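Local atomic coordinates of FrpC operon protein (Neisseria meningitidis, PDB entry 5EDF), a protein that binds the RTX protein FrpC and is thought to take part in adhesion, its production being regulated by iron. Residues A[103-108]-A[187-192]; A[9-14]-A[30-35]. All blocks are in the same frame, centred on the assembly; numbering follows the deposited sequence. Where two conformers were deposited one is given.

Interaction 1: residues A[103-108]-A[187-192]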
loop_
_atom_site.group_PDB
_atom_site.type_symbol
_atom_site.label_atom_id
_atom_site.label_comp_id
_atom_site.label_asym_id
_atom_site.label_seq_id
_atom_site.Cartn_x
_atom_site.Cartn_y
_atom_site.Cartn_z
ATOM N N ILE A 103 -2.465 1.318 -7.994
ATOM C CA ILE A 103 -1.444 1.839 -8.896
ATOM C C ILE A 103 -2.119 2.443 -10.115
ATOM O O ILE A 103 -2.921 1.770 -10.777
ATOM C CB ILE A 103 -0.488 0.734 -9.347
ATOM C CG1 ILE A 103 0.143 0.044 -8.157
ATOM C CG2 ILE A 103 0.600 1.308 -10.291
ATOM C CD1 ILE A 103 0.897 -1.249 -8.483
ATOM N N ARG A 104 -1.769 3.686 -10.431
ATOM C CA ARG A 104 -2.236 4.394 -11.635
ATOM C C ARG A 104 -1.057 5.060 -12.288
ATOM O O ARG A 104 -0.021 5.253 -11.667
ATOM C CB ARG A 104 -3.265 5.481 -11.305
ATOM C CG ARG A 104 -4.487 4.934 -10.670
ATOM C CD ARG A 104 -5.505 6.042 -10.414
ATOM N NE ARG A 104 -6.112 6.392 -11.680
ATOM C CZ ARG A 104 -7.343 6.053 -12.088
ATOM N NH1 ARG A 104 -8.192 5.414 -11.304
ATOM N NH2 ARG A 104 -7.720 6.401 -13.293
ATOM N N LYS A 105 -1.195 5.437 -13.565
ATOM C CA LYS A 105 -0.151 6.210 -14.207
ATOM C C LYS A 105 -0.624 7.632 -14.445
ATOM O O LYS A 105 -1.347 7.890 -15.381
ATOM C CB LYS A 105 0.305 5.534 -15.491
ATOM C CG LYS A 105 1.599 6.146 -16.066
ATOM C CD LYS A 105 2.021 5.557 -17.372
ATOM C CE LYS A 105 1.138 6.013 -18.483
ATOM N NZ LYS A 105 1.633 7.323 -19.017
ATOM N N ASP A 106 -0.126 8.537 -13.626
ATOM C CA ASP A 106 -0.513 9.950 -13.650
ATOM C C ASP A 106 0.627 10.794 -13.159
ATOM O O ASP A 106 1.430 10.337 -12.370
ATOM C CB ASP A 106 -1.689 10.181 -12.721
ATOM C CG ASP A 106 -2.988 9.645 -13.268
ATOM O OD1 ASP A 106 -3.279 9.951 -14.445
ATOM O OD2 ASP A 106 -3.740 8.963 -12.529
ATOM N N ALA A 107 0.672 12.047 -13.602
ATOM C CA ALA A 107 1.609 12.991 -13.049
ATOM C C ALA A 107 1.345 13.126 -11.553
ATOM O O ALA A 107 0.201 13.121 -11.117
ATOM C CB ALA A 107 1.486 14.361 -13.776
ATOM N N CYS A 108 2.429 13.247 -10.802
ATOM C CA CYS A 108 2.366 13.394 -9.359
ATOM C C CYS A 108 1.683 14.697 -9.010
ATOM O O CYS A 108 1.883 15.711 -9.699
ATOM C CB CYS A 108 3.761 13.380 -8.775
ATOM S SG CYS A 108 3.729 13.141 -7.000
ATOM N N ASN A 187 8.215 6.505 -10.014
ATOM C CA ASN A 187 8.573 6.242 -11.414
ATOM C C ASN A 187 7.438 6.573 -12.391
ATOM O O ASN A 187 7.221 5.830 -13.336
ATOM C CB ASN A 187 8.967 4.753 -11.619
ATOM C CG ASN A 187 10.314 4.376 -11.000
ATOM O OD1 ASN A 187 10.687 4.840 -9.920
ATOM N ND2 ASN A 187 11.035 3.486 -11.685
ATOM N N GLY A 188 6.713 7.670 -12.168
ATOM C CA GLY A 188 5.621 8.087 -13.071
ATOM C C GLY A 188 4.251 7.522 -12.709
ATOM O O GLY A 188 3.227 7.885 -13.325
ATOM N N PHE A 189 4.236 6.642 -11.721
ATOM C CA PHE A 189 2.998 6.045 -11.230
ATOM C C PHE A 189 2.574 6.704 -9.946
ATOM O O PHE A 189 3.419 7.207 -9.190
ATOM C CB PHE A 189 3.145 4.531 -10.992
ATOM C CG PHE A 189 3.539 3.785 -12.224
ATOM C CD1 PHE A 189 2.581 3.401 -13.119
ATOM C CD2 PHE A 189 4.890 3.516 -12.521
ATOM C CE1 PHE A 189 2.958 2.753 -14.334
ATOM C CE2 PHE A 189 5.269 2.847 -13.683
ATOM C CZ PHE A 189 4.299 2.485 -14.591
ATOM N N THR A 190 1.286 6.749 -9.684
ATOM C CA THR A 190 0.806 7.069 -8.352
ATOM C C THR A 190 0.472 5.770 -7.642
ATOM O O THR A 190 -0.060 4.837 -8.254
ATOM C CB THR A 190 -0.403 7.996 -8.363
ATOM O OG1 THR A 190 -1.501 7.363 -9.029
ATOM C CG2 THR A 190 -0.083 9.319 -9.069
ATOM N N VAL A 191 0.853 5.702 -6.366
ATOM C CA VAL A 191 0.722 4.483 -5.579
ATOM C C VAL A 191 0.107 4.898 -4.255
ATOM O O VAL A 191 0.715 5.674 -3.494
ATOM C CB VAL A 191 2.083 3.817 -5.426
ATOM C CG1 VAL A 191 1.977 2.590 -4.583
ATOM C CG2 VAL A 191 2.647 3.491 -6.827
ATOM N N GLN A 192 -1.120 4.460 -4.004
ATOM C CA GLN A 192 -1.929 4.952 -2.889
ATOM C C GLN A 192 -2.478 3.759 -2.148
ATOM O O GLN A 192 -3.046 2.836 -2.757
ATOM C CB GLN A 192 -3.042 5.844 -3.403
ATOM C CG GLN A 192 -2.535 7.083 -4.129
ATOM C CD GLN A 192 -3.582 7.927 -4.787
ATOM O OE1 GLN A 192 -4.765 7.656 -4.707
ATOM N NE2 GLN A 192 -3.120 8.965 -5.484
HETATM O O HOH W 1 3.504 10.009 -10.407
HETATM O O HOH W 2 -3.536 9.105 -9.699
#
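Ile103 lies across from Val191 as a non-hydrogen-bonded antiparallel pair, where strand 98-105 meets strand 189-193, its neighbour in the large antiparallel sheet. With CG1 beside the backbone N (chi1 -56°), the CG2 branch is anti to that N, runs obliquely to the Phe189 ring and stops 4.0 Å from Phe189 CD1. Met28 of strand 26-31 touches both of these side chains.

Arg104 pairs with Thr190 through two backbone bonds: Arg104 N gives a nearly straight one to Thr190 O (3.0 Å), while Thr190 N reaches Arg104 O at 2.8 Å from a position tilted out of the carbonyl plane. On the sheet face opposite Ile103 and Phe189 the two side chains run alongside each other, Arg104 CB being 3.4 Å from Thr190 OG1.

Lys105 lays its CB and CG obliquely across the CD1-CE1 side of the Phe189 ring, and its chain then bends away.

At Asp106 the direct pairing weakens. Its N makes a weak bond to Gly188 O (3.4 Å), and a water links Asp106 O to Phe189 O, weakly at the latter. A second water donates to Asp106 OD2 (2.8 Å) and hydrogen-bonds Thr190 OG1. The same carboxylate oxygen forms a long salt bridge with Arg104 NE.

Two residues after Asp106, Cys108 is disulfide-bonded to Cys185. The contact thus changes from direct backbone pairing to water-mediated bonding, with a covalent link further on.

Interaction 2: residues A[9-14]-A[30-35]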
loop_
_atom_site.group_PDB
_atom_site.type_symbol
_atom_site.label_atom_id
_atom_site.label_comp_id
_atom_site.label_asym_id
_atom_site.label_seq_id
_atom_site.Cartn_x
_atom_site.Cartn_y
_atom_site.Cartn_z
ATOM N N PRO A 9 -3.311 -21.538 -12.528
ATOM C CA PRO A 9 -3.605 -22.332 -11.334
ATOM C C PRO A 9 -3.411 -21.519 -10.064
ATOM O O PRO A 9 -2.740 -20.505 -10.049
ATOM C CB PRO A 9 -2.565 -23.449 -11.425
ATOM C CG PRO A 9 -1.370 -22.794 -12.064
ATOM C CD PRO A 9 -2.006 -21.910 -13.113
ATOM N N GLU A 10 -3.983 -21.994 -8.977
ATOM C CA GLU A 10 -3.668 -21.455 -7.652
ATOM C C GLU A 10 -2.150 -21.410 -7.488
ATOM O O GLU A 10 -1.489 -22.398 -7.747
ATOM C CB GLU A 10 -4.259 -22.385 -6.591
ATOM C CG GLU A 10 -4.063 -21.880 -5.181
ATOM C CD GLU A 10 -4.412 -22.875 -4.100
ATOM O OE1 GLU A 10 -4.828 -24.022 -4.387
ATOM O OE2 GLU A 10 -4.241 -22.528 -2.919
ATOM N N PRO A 11 -1.584 -20.268 -7.051
ATOM C CA PRO A 11 -0.151 -20.227 -6.827
ATOM C C PRO A 11 0.358 -21.078 -5.657
ATOM O O PRO A 11 -0.347 -21.261 -4.659
ATOM C CB PRO A 11 0.149 -18.731 -6.544
ATOM C CG PRO A 11 -1.079 -17.986 -6.934
ATOM C CD PRO A 11 -2.217 -18.959 -6.821
HETATM N N MSE A 12 1.582 -21.605 -5.807
HETATM C CA MSE A 12 2.306 -22.120 -4.658
HETATM C C MSE A 12 3.193 -21.044 -4.021
HETATM O O MSE A 12 3.169 -20.861 -2.809
HETATM C CB MSE A 12 3.117 -23.381 -4.988
HETATM C CG MSE A 12 3.873 -23.906 -3.794
HETATM SE SE MSE A 12 4.980 -25.398 -4.258
HETATM C CE MSE A 12 6.176 -24.618 -5.496
ATOM N N THR A 13 3.976 -20.346 -4.836
ATOM C CA THR A 13 4.813 -19.258 -4.381
ATOM C C THR A 13 4.247 -17.877 -4.743
ATOM O O THR A 13 4.606 -16.890 -4.080
ATOM C CB THR A 13 6.198 -19.303 -5.023
ATOM O OG1 THR A 13 6.079 -19.038 -6.428
ATOM C CG2 THR A 13 6.885 -20.653 -4.790
ATOM N N GLY A 14 3.451 -17.782 -5.792
ATOM C CA GLY A 14 2.975 -16.482 -6.314
ATOM C C GLY A 14 3.775 -15.943 -7.467
ATOM O O GLY A 14 3.364 -14.964 -8.077
ATOM N N ILE A 30 3.431 -8.163 -13.606
ATOM C CA ILE A 30 3.200 -8.396 -12.181
ATOM C C ILE A 30 3.143 -9.878 -11.895
ATOM O O ILE A 30 2.320 -10.577 -12.489
ATOM C CB ILE A 30 1.889 -7.728 -11.739
ATOM C CG1 ILE A 30 1.953 -6.231 -12.058
ATOM C CG2 ILE A 30 1.635 -7.957 -10.220
ATOM C CD1 ILE A 30 0.794 -5.411 -11.516
ATOM N N PRO A 31 3.975 -10.382 -10.966
ATOM C CA PRO A 31 3.790 -11.784 -10.550
ATOM C C PRO A 31 2.373 -12.028 -10.055
ATOM O O PRO A 31 1.835 -11.215 -9.290
ATOM C CB PRO A 31 4.827 -11.979 -9.451
ATOM C CG PRO A 31 5.879 -10.925 -9.741
ATOM C CD PRO A 31 5.087 -9.747 -10.257
ATOM N N TYR A 32 1.731 -13.085 -10.521
ATOM C CA TYR A 32 0.297 -13.187 -10.409
ATOM C C TYR A 32 -0.205 -13.365 -9.003
ATOM O O TYR A 32 -1.382 -13.071 -8.726
ATOM C CB TYR A 32 -0.255 -14.251 -11.369
ATOM C CG TYR A 32 -0.200 -15.685 -10.935
ATOM C CD1 TYR A 32 0.944 -16.286 -10.418
ATOM C CD2 TYR A 32 -1.308 -16.500 -11.122
ATOM C CE1 TYR A 32 0.965 -17.633 -10.071
ATOM C CE2 TYR A 32 -1.280 -17.814 -10.800
ATOM C CZ TYR A 32 -0.154 -18.404 -10.281
ATOM O OH TYR A 32 -0.112 -19.748 -9.979
ATOM N N GLY A 33 0.642 -13.804 -8.077
ATOM C CA GLY A 33 0.263 -13.902 -6.693
ATOM C C GLY A 33 -0.046 -12.603 -5.990
ATOM O O GLY A 33 -0.626 -12.616 -4.915
ATOM N N TYR A 34 0.288 -11.469 -6.616
ATOM C CA TYR A 34 -0.095 -10.154 -6.094
ATOM C C TYR A 34 -1.476 -9.716 -6.553
ATOM O O TYR A 34 -1.885 -8.617 -6.246
ATOM C CB TYR A 34 0.940 -9.114 -6.555
ATOM C CG TYR A 34 2.289 -9.291 -5.900
ATOM C CD1 TYR A 34 2.493 -9.003 -4.548
ATOM C CD2 TYR A 34 3.365 -9.781 -6.619
ATOM C CE1 TYR A 34 3.740 -9.186 -3.956
ATOM C CE2 TYR A 34 4.593 -9.934 -6.027
ATOM C CZ TYR A 34 4.782 -9.637 -4.701
ATOM O OH TYR A 34 6.020 -9.825 -4.097
ATOM N N LEU A 35 -2.184 -10.584 -7.273
ATOM C CA LEU A 35 -3.469 -10.256 -7.908
ATOM C C LEU A 35 -4.649 -11.042 -7.355
ATOM O O LEU A 35 -5.549 -11.439 -8.110
ATOM C CB LEU A 35 -3.366 -10.417 -9.430
ATOM C CG LEU A 35 -2.245 -9.601 -10.108
ATOM C CD1 LEU A 35 -2.048 -10.094 -11.545
ATOM C CD2 LEU A 35 -2.501 -8.109 -10.033
#
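With chi1 at 82°, Tyr32 carries its ring between its own backbone N and carbonyl carbon, and chi2 of -49° turns the ring so that Pro11 lies over one face while the hydroxyl reaches Pro9. Tyr32 opens a short 3-10 turn that follows directly on strand 26-31, the second strand of a beta hairpin with strand 18-23; the loop 9-14 that leads into this hairpin folds back over the turn.

Pro11 supplies the apolar half of the contact. Its CG sits 3.9 Å from the centroid of the Tyr32 ring, 27° off the normal, a CH-pi interaction displaced toward the rim at the hydroxyl-bearing carbon, where Pro11 CG is 3.5 Å from Tyr32 CZ. His17 packs on the same tyrosine edge-to-face.

The hydroxyl of Tyr32 donates a hydrogen bond to Pro9 O (2.7 Å). Pro9 O lies at the edge of the ring, near its plane, yet the hydroxyl stands above the plane of the Pro9 carbonyl and so misses its lone-pair directions. Pro11 N passes near this hydroxyl but has no hydrogen to offer.

At the other end of the loop, two glycines bring the backbones together, with Gly14 CA 3.8 Å from Gly33 CA and Gly14 at a positive phi. Glu16, just beyond, accepts bonds from the N atoms of Met12 (selenomethionine here), Thr13 and Gly14, tying the loop to itself. Pro31 CB rests 3.6 Å from Gly14 O, and that same oxygen receives Gly33 N on a lone pair, in the carbonyl plane, at 3.0 Å.

How the interactions relate
From the N terminus, interaction 2 comes first: the loop 9-14 precedes strand 18-23, the chain turns back as strand 26-31, and the contact with residues 30-35 closes this short excursion. Interaction 1 closes a much longer one, between strands 98-105 and 189-193, with 78 residues between its segments. The two loops follow in series and neither nest nor cross. Interaction 2 joins the N-terminal loop to the small mixed sheet, interaction 1 two neighbouring strands of the large sheet. Their centres lie about 23 Å apart, with no direct touch, but strand 26-31 runs into interaction 2 while its earlier residues Thr26 and Met28 touch side chains of interaction 1, and helix 205-224 packs on both.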